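Local coordinates for ScaE cell-surface anchored scaffoldin protein (PDB 2ZF9) that probably anchors the cellulosome to the bacterial cell surface, its cohesin module, the part described here, binding a dockerin partner, at residues 51-56 against 129-134. Residues are numbered along the deposited sequence; the frame is centred on the assembly and turned at random.
Sequences VTMELS and FVLQVP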
loop_
_atom_site.group_PDB
_atom_site.type_symbol
_atom_site.label_atom_id
_atom_site.label_comp_id
_atom_site.label_asym_id
_atom_site.label_seq_id
_atom_site.Cartn_x
_atom_site.Cartn_y
_atom_site.Cartn_z
ATOM N N VAL A 51 6.846 -3.494 14.156
ATOM C CA VAL A 51 5.822 -2.479 14.017
ATOM C C VAL A 51 4.719 -2.986 13.076
ATOM O O VAL A 51 4.991 -3.350 11.923
ATOM C CB VAL A 51 6.433 -1.129 13.484
ATOM C CG1 VAL A 51 5.368 -0.071 13.415
ATOM C CG2 VAL A 51 7.581 -0.640 14.378
ATOM N N THR A 52 3.477 -2.959 13.547
ATOM C CA THR A 52 2.326 -3.237 12.687
ATOM C C THR A 52 2.032 -2.055 11.767
ATOM O O THR A 52 1.800 -0.939 12.225
ATOM C CB THR A 52 1.078 -3.559 13.522
ATOM O OG1 THR A 52 1.337 -4.762 14.247
ATOM C CG2 THR A 52 -0.160 -3.788 12.593
HETATM N N MSE A 53 2.072 -2.314 10.461
HETATM C CA MSE A 53 1.805 -1.296 9.444
HETATM C C MSE A 53 0.540 -1.660 8.676
HETATM O O MSE A 53 0.220 -2.845 8.540
HETATM C CB MSE A 53 2.998 -1.228 8.481
HETATM C CG MSE A 53 4.360 -0.890 9.174
HETATM SE SE MSE A 53 4.308 0.968 9.871
HETATM C CE MSE A 53 4.597 1.903 8.132
ATOM N N GLU A 54 -0.178 -0.643 8.192
ATOM C CA GLU A 54 -1.430 -0.830 7.438
ATOM C C GLU A 54 -1.438 -0.078 6.120
ATOM O O GLU A 54 -1.077 1.102 6.063
ATOM C CB GLU A 54 -2.639 -0.359 8.268
ATOM C CG GLU A 54 -2.853 -1.206 9.532
ATOM C CD GLU A 54 -3.841 -0.600 10.505
ATOM O OE1 GLU A 54 -4.006 0.651 10.568
ATOM O OE2 GLU A 54 -4.472 -1.412 11.206
ATOM N N LEU A 55 -1.862 -0.769 5.064
ATOM C CA LEU A 55 -2.241 -0.121 3.826
ATOM C C LEU A 55 -3.751 0.032 3.839
ATOM O O LEU A 55 -4.488 -0.959 3.916
ATOM C CB LEU A 55 -1.779 -0.927 2.601
ATOM C CG LEU A 55 -2.237 -0.497 1.188
ATOM C CD1 LEU A 55 -1.683 0.853 0.812
ATOM C CD2 LEU A 55 -1.739 -1.533 0.152
ATOM N N SER A 56 -4.210 1.285 3.783
ATOM C CA SER A 56 -5.653 1.591 3.826
ATOM C C SER A 56 -6.185 2.185 2.532
ATOM O O SER A 56 -5.420 2.764 1.752
ATOM C CB SER A 56 -5.935 2.579 4.984
ATOM O OG SER A 56 -5.641 1.934 6.226
ATOM N N PHE A 129 0.614 -5.692 8.076
ATOM C CA PHE A 129 1.894 -6.408 7.976
ATOM C C PHE A 129 2.860 -5.835 9.014
ATOM O O PHE A 129 2.607 -4.771 9.586
ATOM C CB PHE A 129 2.506 -6.321 6.541
ATOM C CG PHE A 129 2.662 -4.891 6.013
ATOM C CD1 PHE A 129 1.552 -4.181 5.550
ATOM C CD2 PHE A 129 3.927 -4.261 6.002
ATOM C CE1 PHE A 129 1.695 -2.880 5.039
ATOM C CE2 PHE A 129 4.075 -2.956 5.494
ATOM C CZ PHE A 129 2.949 -2.268 5.027
ATOM N N VAL A 130 3.942 -6.555 9.276
ATOM C CA VAL A 130 4.851 -6.176 10.364
ATOM C C VAL A 130 6.253 -5.944 9.797
ATOM O O VAL A 130 6.793 -6.827 9.118
ATOM C CB VAL A 130 4.916 -7.300 11.463
ATOM C CG1 VAL A 130 5.961 -6.998 12.545
ATOM C CG2 VAL A 130 3.536 -7.481 12.122
ATOM N N LEU A 131 6.840 -4.780 10.121
ATOM C CA LEU A 131 8.203 -4.460 9.744
ATOM C C LEU A 131 9.001 -4.278 11.012
ATOM O O LEU A 131 8.531 -3.659 11.966
ATOM C CB LEU A 131 8.269 -3.168 8.890
ATOM C CG LEU A 131 7.636 -3.293 7.500
ATOM C CD1 LEU A 131 7.652 -1.958 6.770
ATOM C CD2 LEU A 131 8.366 -4.351 6.681
ATOM N N GLN A 132 10.204 -4.831 11.025
ATOM C CA GLN A 132 11.061 -4.674 12.184
ATOM C C GLN A 132 12.183 -3.631 11.953
ATOM O O GLN A 132 12.887 -3.638 10.946
ATOM C CB GLN A 132 11.607 -6.032 12.648
ATOM C CG GLN A 132 12.493 -5.930 13.924
ATOM C CD GLN A 132 12.987 -7.290 14.398
ATOM O OE1 GLN A 132 13.314 -8.152 13.587
ATOM N NE2 GLN A 132 13.049 -7.481 15.727
ATOM N N VAL A 133 12.294 -2.723 12.900
ATOM C CA VAL A 133 13.261 -1.617 12.886
ATOM C C VAL A 133 14.640 -2.159 13.292
ATOM O O VAL A 133 14.725 -3.067 14.119
ATOM C CB VAL A 133 12.761 -0.557 13.881
ATOM C CG1 VAL A 133 13.756 0.581 14.064
ATOM C CG2 VAL A 133 11.399 -0.022 13.425
ATOM N N PRO A 134 15.720 -1.668 12.665
ATOM C CA PRO A 134 17.054 -2.230 13.015
ATOM C C PRO A 134 17.548 -1.914 14.431
ATOM O O PRO A 134 17.081 -0.976 15.079
ATOM C CB PRO A 134 17.990 -1.590 11.987
ATOM C CG PRO A 134 17.266 -0.356 11.511
ATOM C CD PRO A 134 15.801 -0.675 11.573
#
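M53 (a selenomethionine) and F129 face each other as a hydrogen-bonded pair in antiparallel strands of the cohesin beta-sandwich, and their contact illustrates how a ladder of backbone bonds is packed on its buried side. M53 N gives a 2.7 Å bond to F129 O, nearly straight at 177°, and F129 N returns a bond to M53 O. Two residues along, V51 N gives a 2.8 Å bond to L131 O, with L131 N answering V51 O. Between these pairs, V130 CA sits 3.2 Å from V51 O in a CA-H...O contact.

The F129 side chain can be followed outward. From CB, a chi1 of 54° sets CG between the backbone N and carbonyl carbon, which lays the ring alongside the partner strand. CG and CE1 run near M53 O, and F129 CD1 passes 3.5 Å from M53 O. CD2 lies against M53 CB, as do F129 CE2 and F129 CZ, each 3.6 Å from M53 CB. That CB stands over one ring face, offset toward the rim, in a CH-pi contact, while F110 adds an edge-to-face partner. M53 then bends away, its CG brushing L131 CD1; V145 of strand 142-149 and I185 of strand 180-187 touch both M53 and L131. On the reverse face, T52 and V130 form the non-hydrogen-bonded pair, T52 OG1 approaching V130 CG2 only loosely. Back at the ring, L55 N lies at the edge, near its plane, 4.1 Å from F129 CE1.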